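Local coordinates for enterochelin esterase (Salmonella enterica subsp. enterica serovar Typhimurium, PDB 3MGA), which hydrolyses the ester bonds of ferric enterobactin, an iron-carrying siderophore, probably with the serine-hydrolase chemistry of its alpha/beta-hydrolase domain, at residues Y56-P69 against A110-W124. Residues are numbered along the deposited sequence; the frame is centred on the assembly and turned at random.
Sequences YITGVTDHHQNAQP and APGETPDRNVLREGW
Y56 and W124 form the aromatic end of this contact: the tyrosine edge, CD1 and CE1, stands over one face of the indole, a T-shaped pair with centroids of the tyrosine ring and the six-membered indole ring 4.8 Å apart and planes at 70°. W124 CZ2 also meets P69 CB at 4.0 Å. One helical turn earlier, L120 presses CD1 to within 3.4 Å of A67 O and lays CD2 against the P69 ring. R121 crosses H63, its CG 3.7 Å above the imidazole centroid in a CH-pi contact. CG of H63 lies between its backbone N and carbonyl carbon (chi1 67°), which places the ring between R121 on one face and H64 on the other, while the bent chain of R117 runs alongside. The extended Q68 side chain delivers NE2 to two carbonyls of the 110-113 type II turn, nearly straight to E113 O (3.1 Å, 169°) and more bent to A110 O (3.0 Å). A bridging water accepts from W124 NE1 (2.8 Å) and donates to T61 O and A67 O, tying loop to helix. Helix 117-127, N-capped by D116, packs on the loop leaving edge strand 52-57 in the N-terminal domain; W124 reaches I98 of strand 92-100 and F106, and the H64 ring meets that of H383, in the putative esterase part of the chain.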
ATOM      1  N   TYR A  56     -15.173   5.162  -6.546  1.00 42.08           N
ATOM      2  CA  TYR A  56     -14.453   4.010  -6.019  1.00 42.25           C
ATOM      3  C   TYR A  56     -13.375   4.496  -5.066  1.00 41.36           C
ATOM      4  O   TYR A  56     -12.309   4.911  -5.493  1.00 41.70           O
ATOM      5  CB  TYR A  56     -13.848   3.207  -7.169  1.00 42.53           C
ATOM      6  CG  TYR A  56     -13.311   1.846  -6.788  1.00 43.91           C
ATOM      7  CD1 TYR A  56     -14.136   0.720  -6.816  1.00 45.19           C
ATOM      8  CD2 TYR A  56     -11.972   1.673  -6.431  1.00 44.48           C
ATOM      9  CE1 TYR A  56     -13.652  -0.542  -6.480  1.00 47.49           C
ATOM     10  CE2 TYR A  56     -11.475   0.417  -6.095  1.00 46.36           C
ATOM     11  CZ  TYR A  56     -12.317  -0.688  -6.120  1.00 50.42           C
ATOM     12  OH  TYR A  56     -11.825  -1.934  -5.792  1.00 52.60           O
ATOM     13  N   ILE A  57     -13.688   4.461  -3.773  1.00 41.54           N
ATOM     14  CA  ILE A  57     -12.782   4.895  -2.724  1.00 41.02           C
ATOM     15  C   ILE A  57     -12.272   3.657  -1.998  1.00 41.43           C
ATOM     16  O   ILE A  57     -13.062   2.869  -1.482  1.00 42.25           O
ATOM     17  CB  ILE A  57     -13.507   5.818  -1.714  1.00 41.20           C
ATOM     18  CG1 ILE A  57     -14.218   6.969  -2.440  1.00 42.73           C
ATOM     19  CG2 ILE A  57     -12.530   6.370  -0.693  1.00 38.08           C
ATOM     20  CD1 ILE A  57     -15.015   7.887  -1.526  1.00 42.76           C
ATOM     21  N   THR A  58     -10.955   3.483  -1.967  1.00 41.00           N
ATOM     22  CA  THR A  58     -10.350   2.323  -1.316  1.00 41.53           C
ATOM     23  C   THR A  58     -10.815   2.172   0.139  1.00 41.99           C
ATOM     24  O   THR A  58     -10.737   3.109   0.932  1.00 40.32           O
ATOM     25  CB  THR A  58      -8.804   2.398  -1.354  1.00 40.91           C
ATOM     26  OG1 THR A  58      -8.373   2.507  -2.709  1.00 40.77           O
ATOM     27  CG2 THR A  58      -8.171   1.156  -0.726  1.00 39.44           C
ATOM     28  N   GLY A  59     -11.311   0.983   0.469  1.00 44.11           N
ATOM     29  CA  GLY A  59     -11.781   0.683   1.819  1.00 45.71           C
ATOM     30  C   GLY A  59     -13.032   1.420   2.283  1.00 46.25           C
ATOM     31  O   GLY A  59     -13.348   1.407   3.472  1.00 48.03           O
ATOM     32  N   VAL A  60     -13.744   2.073   1.372  1.00 45.09           N
ATOM     33  CA  VAL A  60     -14.959   2.781   1.757  1.00 45.36           C
ATOM     34  C   VAL A  60     -16.150   2.376   0.881  1.00 45.88           C
ATOM     35  O   VAL A  60     -17.208   2.034   1.413  1.00 47.65           O
ATOM     36  CB  VAL A  60     -14.774   4.301   1.736  1.00 44.73           C
ATOM     37  CG1 VAL A  60     -16.084   4.996   2.129  1.00 45.27           C
ATOM     38  CG2 VAL A  60     -13.665   4.700   2.673  1.00 43.95           C
ATOM     39  N   THR A  61     -15.977   2.404  -0.442  1.00 44.17           N
ATOM     40  CA  THR A  61     -17.047   2.027  -1.360  1.00 45.29           C
ATOM     41  C   THR A  61     -16.703   0.834  -2.250  1.00 46.48           C
ATOM     42  O   THR A  61     -17.353   0.620  -3.274  1.00 48.36           O
ATOM     43  CB  THR A  61     -17.444   3.199  -2.282  1.00 45.35           C
ATOM     44  OG1 THR A  61     -16.358   3.523  -3.162  1.00 41.30           O
ATOM     45  CG2 THR A  61     -17.857   4.423  -1.462  1.00 44.94           C
ATOM     46  N   ASP A  62     -15.704   0.049  -1.867  1.00 47.67           N
ATOM     47  CA  ASP A  62     -15.293  -1.114  -2.670  1.00 48.95           C
ATOM     48  C   ASP A  62     -15.700  -2.445  -2.019  1.00 50.95           C
ATOM     49  O   ASP A  62     -16.544  -2.477  -1.132  1.00 51.73           O
ATOM     50  CB  ASP A  62     -13.782  -1.059  -2.958  1.00 48.43           C
ATOM     51  CG  ASP A  62     -12.928  -1.121  -1.696  1.00 49.17           C
ATOM     52  OD1 ASP A  62     -13.480  -1.336  -0.599  1.00 50.32           O
ATOM     53  OD2 ASP A  62     -11.694  -0.948  -1.802  1.00 51.35           O
ATOM     54  N   HIS A  63     -15.097  -3.536  -2.472  1.00 53.66           N
ATOM     55  CA  HIS A  63     -15.398  -4.864  -1.959  1.00 57.13           C
ATOM     56  C   HIS A  63     -14.872  -5.123  -0.545  1.00 58.82           C
ATOM     57  O   HIS A  63     -15.339  -6.048   0.118  1.00 61.20           O
ATOM     58  CB  HIS A  63     -14.812  -5.918  -2.891  1.00 59.24           C
ATOM     59  CG  HIS A  63     -13.317  -5.930  -2.912  1.00 59.91           C
ATOM     60  ND1 HIS A  63     -12.571  -6.752  -2.095  1.00 63.57           N
ATOM     61  CD2 HIS A  63     -12.429  -5.207  -3.632  1.00 58.70           C
ATOM     62  CE1 HIS A  63     -11.286  -6.543  -2.320  1.00 64.54           C
ATOM     63  NE2 HIS A  63     -11.174  -5.609  -3.248  1.00 62.50           N
ATOM     64  N   HIS A  64     -13.896  -4.341  -0.086  1.00 58.08           N
ATOM     65  CA  HIS A  64     -13.347  -4.539   1.260  1.00 59.87           C
ATOM     66  C   HIS A  64     -14.395  -4.281   2.352  1.00 61.88           C
ATOM     67  O   HIS A  64     -14.332  -4.878   3.430  1.00 63.70           O
ATOM     68  CB  HIS A  64     -12.079  -3.693   1.484  1.00 57.96           C
ATOM     69  CG  HIS A  64     -10.931  -4.090   0.605  1.00 57.73           C
ATOM     70  ND1 HIS A  64     -10.082  -5.131   0.914  1.00 58.55           N
ATOM     71  CD2 HIS A  64     -10.494  -3.589  -0.577  1.00 55.99           C
ATOM     72  CE1 HIS A  64      -9.172  -5.254  -0.036  1.00 58.88           C
ATOM     73  NE2 HIS A  64      -9.403  -4.333  -0.955  1.00 56.95           N
ATOM     74  N   GLN A  65     -15.352  -3.399   2.072  1.00 62.73           N
ATOM     75  CA  GLN A  65     -16.434  -3.109   3.018  1.00 64.39           C
ATOM     76  C   GLN A  65     -17.745  -3.731   2.539  1.00 66.19           C
ATOM     77  O   GLN A  65     -18.802  -3.428   3.094  1.00 67.29           O
ATOM     78  CB  GLN A  65     -16.643  -1.593   3.162  1.00 63.42           C
ATOM     79  CG  GLN A  65     -15.459  -0.827   3.712  1.00 63.38           C
ATOM     80  CD  GLN A  65     -15.106  -1.213   5.135  1.00 65.19           C
ATOM     81  OE1 GLN A  65     -13.986  -0.987   5.585  1.00 68.48           O
ATOM     82  NE2 GLN A  65     -16.050  -1.808   5.842  1.00 69.06           N
ATOM     83  N   ASN A  66     -17.682  -4.607   1.530  1.00 67.00           N
ATOM     84  CA  ASN A  66     -18.898  -5.215   0.957  1.00 69.05           C
ATOM     85  C   ASN A  66     -19.951  -4.143   0.737  1.00 67.58           C
ATOM     86  O   ASN A  66     -21.127  -4.339   1.021  1.00 69.58           O
ATOM     87  CB  ASN A  66     -19.452  -6.330   1.850  1.00 71.85           C
ATOM     88  CG  ASN A  66     -18.603  -7.576   1.818  1.00 75.50           C
ATOM     89  OD1 ASN A  66     -17.774  -7.753   0.924  1.00 79.64           O
ATOM     90  ND2 ASN A  66     -18.822  -8.466   2.776  1.00 81.62           N
ATOM     91  N   ALA A  67     -19.504  -3.003   0.230  1.00 64.52           N
ATOM     92  CA  ALA A  67     -20.384  -1.877   0.005  1.00 63.56           C
ATOM     93  C   ALA A  67     -21.155  -2.020  -1.293  1.00 63.71           C
ATOM     94  O   ALA A  67     -20.656  -2.587  -2.274  1.00 63.69           O
ATOM     95  CB  ALA A  67     -19.575  -0.577  -0.008  1.00 60.99           C
ATOM     96  N   GLN A  68     -22.384  -1.518  -1.285  1.00 63.35           N
ATOM     97  CA  GLN A  68     -23.204  -1.522  -2.475  1.00 63.67           C
ATOM     98  C   GLN A  68     -22.569  -0.447  -3.353  1.00 60.54           C
ATOM     99  O   GLN A  68     -22.249   0.632  -2.854  1.00 57.64           O
ATOM    100  CB  GLN A  68     -24.663  -1.199  -2.133  1.00 65.78           C
ATOM    101  CG  GLN A  68     -25.317  -2.244  -1.216  1.00 68.76           C
ATOM    102  CD  GLN A  68     -26.713  -1.859  -0.734  1.00 70.16           C
ATOM    103  OE1 GLN A  68     -27.193  -0.754  -0.981  1.00 68.03           O
ATOM    104  NE2 GLN A  68     -27.361  -2.776  -0.022  1.00 73.58           N
ATOM    105  N   PRO A  69     -22.339  -0.753  -4.647  1.00 60.04           N
ATOM    106  CA  PRO A  69     -21.719   0.188  -5.586  1.00 57.98           C
ATOM    107  C   PRO A  69     -22.330   1.582  -5.514  1.00 57.26           C
ATOM    108  O   PRO A  69     -23.534   1.745  -5.712  1.00 58.63           O
ATOM    109  CB  PRO A  69     -21.973  -0.455  -6.943  1.00 59.17           C
ATOM    110  CG  PRO A  69     -22.008  -1.906  -6.651  1.00 61.30           C
ATOM    111  CD  PRO A  69     -22.610  -2.054  -5.287  1.00 61.78           C
ATOM    112  N   ALA A 110     -31.132  -4.384  -2.270  1.00 92.49           N
ATOM    113  CA  ALA A 110     -32.125  -3.838  -1.356  1.00 97.44           C
ATOM    114  C   ALA A 110     -31.377  -3.154  -0.216  1.00 96.08           C
ATOM    115  O   ALA A 110     -30.244  -3.530   0.087  1.00 92.02           O
ATOM    116  CB  ALA A 110     -33.023  -4.939  -0.821  1.00102.22           C
ATOM    117  N   PRO A 111     -31.992  -2.134   0.409  1.00100.50           N
ATOM    118  CA  PRO A 111     -31.315  -1.457   1.519  1.00100.46           C
ATOM    119  C   PRO A 111     -30.989  -2.420   2.666  1.00101.62           C
ATOM    120  O   PRO A 111     -31.877  -3.114   3.162  1.00106.24           O
ATOM    121  CB  PRO A 111     -32.341  -0.405   1.974  1.00106.88           C
ATOM    122  CG  PRO A 111     -33.228  -0.195   0.804  1.00108.85           C
ATOM    123  CD  PRO A 111     -33.288  -1.509   0.087  1.00106.48           C
ATOM    124  N   GLY A 112     -29.722  -2.464   3.069  1.00 98.19           N
ATOM    125  CA  GLY A 112     -29.286  -3.342   4.157  1.00 99.81           C
ATOM    126  C   GLY A 112     -28.963  -4.760   3.714  1.00 97.66           C
ATOM    127  O   GLY A 112     -28.946  -5.684   4.532  1.00101.08           O
ATOM    128  N   GLU A 113     -28.713  -4.934   2.418  1.00 93.00           N
ATOM    129  CA  GLU A 113     -28.365  -6.236   1.858  1.00 91.61           C
ATOM    130  C   GLU A 113     -26.863  -6.298   1.620  1.00 86.94           C
ATOM    131  O   GLU A 113     -26.342  -5.561   0.789  1.00 83.05           O
ATOM    132  CB  GLU A 113     -29.086  -6.461   0.524  1.00 91.51           C
ATOM    133  CG  GLU A 113     -28.711  -7.775  -0.180  1.00 91.24           C
ATOM    134  CD  GLU A 113     -29.283  -7.890  -1.589  1.00 91.96           C
ATOM    135  OE1 GLU A 113     -28.972  -8.889  -2.273  1.00 91.41           O
ATOM    136  OE2 GLU A 113     -30.033  -6.985  -2.018  1.00 92.83           O
ATOM    137  N   THR A 114     -26.175  -7.173   2.348  1.00 87.93           N
ATOM    138  CA  THR A 114     -24.738  -7.355   2.182  1.00 84.94           C
ATOM    139  C   THR A 114     -24.507  -8.151   0.900  1.00 83.05           C
ATOM    140  O   THR A 114     -24.896  -9.317   0.826  1.00 86.35           O
ATOM    141  CB  THR A 114     -24.113  -8.132   3.367  1.00 88.87           C
ATOM    142  OG1 THR A 114     -24.300  -7.399   4.586  1.00 91.35           O
ATOM    143  CG2 THR A 114     -22.619  -8.356   3.142  1.00 87.84           C
ATOM    144  N   PRO A 115     -23.896  -7.529  -0.125  1.00 78.66           N
ATOM    145  CA  PRO A 115     -23.660  -8.292  -1.347  1.00 78.02           C
ATOM    146  C   PRO A 115     -22.513  -9.274  -1.192  1.00 79.10           C
ATOM    147  O   PRO A 115     -21.733  -9.168  -0.245  1.00 79.80           O
ATOM    148  CB  PRO A 115     -23.286  -7.213  -2.373  1.00 74.12           C
ATOM    149  CG  PRO A 115     -23.715  -5.915  -1.757  1.00 73.20           C
ATOM    150  CD  PRO A 115     -23.512  -6.120  -0.301  1.00 75.31           C
ATOM    151  N   ASP A 116     -22.425 -10.227  -2.111  1.00 80.61           N
ATOM    152  CA  ASP A 116     -21.350 -11.206  -2.094  1.00 83.41           C
ATOM    153  C   ASP A 116     -20.099 -10.481  -2.586  1.00 80.52           C
ATOM    154  O   ASP A 116     -20.131  -9.815  -3.624  1.00 77.28           O
ATOM    155  CB  ASP A 116     -21.701 -12.400  -2.988  1.00 87.39           C
ATOM    156  CG  ASP A 116     -20.630 -13.485  -2.985  1.00 91.62           C
ATOM    157  OD1 ASP A 116     -19.500 -13.230  -2.519  1.00 91.23           O
ATOM    158  OD2 ASP A 116     -20.926 -14.599  -3.469  1.00 95.62           O
ATOM    159  N   ARG A 117     -19.010 -10.596  -1.829  1.00 82.11           N
ATOM    160  CA  ARG A 117     -17.752  -9.933  -2.179  1.00 80.72           C
ATOM    161  C   ARG A 117     -17.262 -10.383  -3.558  1.00 81.51           C
ATOM    162  O   ARG A 117     -16.804  -9.568  -4.359  1.00 78.06           O
ATOM    163  CB  ARG A 117     -16.672 -10.228  -1.138  1.00 84.55           C
ATOM    164  CG  ARG A 117     -15.404  -9.394  -1.320  1.00 84.70           C
ATOM    165  CD  ARG A 117     -14.241  -9.982  -0.564  1.00 93.20           C
ATOM    166  NE  ARG A 117     -13.962 -11.335  -1.052  1.00101.43           N
ATOM    167  CZ  ARG A 117     -13.263 -11.621  -2.151  1.00104.35           C
ATOM    168  NH1 ARG A 117     -12.756 -10.653  -2.915  1.00101.03           N
ATOM    169  NH2 ARG A 117     -13.079 -12.890  -2.499  1.00110.86           N
ATOM    170  N   ASN A 118     -17.350 -11.684  -3.821  1.00 86.29           N
ATOM    171  CA  ASN A 118     -16.934 -12.231  -5.108  1.00 89.23           C
ATOM    172  C   ASN A 118     -17.691 -11.567  -6.250  1.00 86.03           C
ATOM    173  O   ASN A 118     -17.102 -11.245  -7.284  1.00 86.06           O
ATOM    174  CB  ASN A 118     -17.147 -13.745  -5.143  1.00 95.96           C
ATOM    175  CG  ASN A 118     -16.295 -14.479  -4.124  1.00101.53           C
ATOM    176  OD1 ASN A 118     -15.279 -13.961  -3.656  1.00101.88           O
ATOM    177  ND2 ASN A 118     -16.701 -15.697  -3.783  1.00107.79           N
ATOM    178  N   VAL A 119     -18.992 -11.350  -6.051  1.00 84.30           N
ATOM    179  CA  VAL A 119     -19.837 -10.709  -7.061  1.00 82.44           C
ATOM    180  C   VAL A 119     -19.413  -9.251  -7.275  1.00 77.54           C
ATOM    181  O   VAL A 119     -19.479  -8.744  -8.395  1.00 76.56           O
ATOM    182  CB  VAL A 119     -21.339 -10.786  -6.693  1.00 82.55           C
ATOM    183  CG1 VAL A 119     -22.191 -10.099  -7.753  1.00 81.66           C
ATOM    184  CG2 VAL A 119     -21.771 -12.233  -6.540  1.00 87.95           C
ATOM    185  N   LEU A 120     -18.976  -8.587  -6.204  1.00 75.19           N
ATOM    186  CA  LEU A 120     -18.515  -7.195  -6.304  1.00 71.61           C
ATOM    187  C   LEU A 120     -17.250  -7.075  -7.152  1.00 72.16           C
ATOM    188  O   LEU A 120     -17.270  -6.406  -8.190  1.00 71.63           O
ATOM    189  CB  LEU A 120     -18.290  -6.561  -4.923  1.00 69.44           C
ATOM    190  CG  LEU A 120     -19.528  -6.184  -4.111  1.00 67.74           C
ATOM    191  CD1 LEU A 120     -19.118  -5.594  -2.760  1.00 65.04           C
ATOM    192  CD2 LEU A 120     -20.384  -5.189  -4.889  1.00 62.59           C
ATOM    193  N   ARG A 121     -16.154  -7.702  -6.721  1.00 74.46           N
ATOM    194  CA  ARG A 121     -14.913  -7.644  -7.505  1.00 76.16           C
ATOM    195  C   ARG A 121     -15.151  -7.927  -8.978  1.00 77.75           C
ATOM    196  O   ARG A 121     -14.624  -7.216  -9.834  1.00 77.49           O
ATOM    197  CB  ARG A 121     -13.813  -8.571  -6.974  1.00 80.93           C
ATOM    198  CG  ARG A 121     -12.896  -7.913  -5.958  1.00 82.33           C
ATOM    199  CD  ARG A 121     -11.570  -8.675  -5.838  1.00 89.35           C
ATOM    200  NE  ARG A 121     -10.518  -7.855  -5.233  1.00 89.38           N
ATOM    201  CZ  ARG A 121      -9.257  -8.254  -5.058  1.00 94.73           C
ATOM    202  NH1 ARG A 121      -8.875  -9.469  -5.438  1.00101.44           N
ATOM    203  NH2 ARG A 121      -8.371  -7.432  -4.503  1.00 92.64           N
ATOM    204  N   GLU A 122     -15.942  -8.956  -9.269  1.00 79.96           N
ATOM    205  CA  GLU A 122     -16.258  -9.303 -10.644  1.00 82.76           C
ATOM    206  C   GLU A 122     -16.831  -8.070 -11.332  1.00 77.96           C
ATOM    207  O   GLU A 122     -16.322  -7.635 -12.357  1.00 78.89           O
ATOM    208  CB  GLU A 122     -17.254 -10.469 -10.688  1.00 86.95           C
ATOM    209  CG  GLU A 122     -17.605 -10.980 -12.088  1.00 93.87           C
ATOM    210  CD  GLU A 122     -16.421 -11.600 -12.830  1.00101.52           C
ATOM    211  OE1 GLU A 122     -16.654 -12.232 -13.885  1.00108.57           O
ATOM    212  OE2 GLU A 122     -15.267 -11.475 -12.363  1.00101.08           O
ATOM    213  N   GLY A 123     -17.872  -7.491 -10.745  1.00 73.59           N
ATOM    214  CA  GLY A 123     -18.497  -6.292 -11.298  1.00 70.60           C
ATOM    215  C   GLY A 123     -17.496  -5.165 -11.511  1.00 67.14           C
ATOM    216  O   GLY A 123     -17.510  -4.504 -12.554  1.00 67.92           O
ATOM    217  N   TRP A 124     -16.621  -4.953 -10.528  1.00 63.06           N
ATOM    218  CA  TRP A 124     -15.603  -3.900 -10.623  1.00 60.45           C
ATOM    219  C   TRP A 124     -14.525  -4.178 -11.659  1.00 63.85           C
ATOM    220  O   TRP A 124     -13.966  -3.238 -12.217  1.00 63.11           O
ATOM    221  CB  TRP A 124     -14.940  -3.617  -9.267  1.00 57.52           C
ATOM    222  CG  TRP A 124     -15.854  -2.973  -8.287  1.00 50.15           C
ATOM    223  CD1 TRP A 124     -16.336  -3.515  -7.138  1.00 50.24           C
ATOM    224  CD2 TRP A 124     -16.437  -1.672  -8.395  1.00 44.28           C
ATOM    225  NE1 TRP A 124     -17.166  -2.619  -6.502  1.00 47.16           N
ATOM    226  CE2 TRP A 124     -17.243  -1.480  -7.257  1.00 43.86           C
ATOM    227  CE3 TRP A 124     -16.344  -0.645  -9.339  1.00 44.01           C
ATOM    228  CZ2 TRP A 124     -17.957  -0.302  -7.035  1.00 41.48           C
ATOM    229  CZ3 TRP A 124     -17.053   0.523  -9.121  1.00 43.27           C
ATOM    230  CH2 TRP A 124     -17.853   0.684  -7.977  1.00 41.88           C
TER
HETATM  231  O   HOH W   1     -18.228  -1.990  -4.037  1.00 41.56           O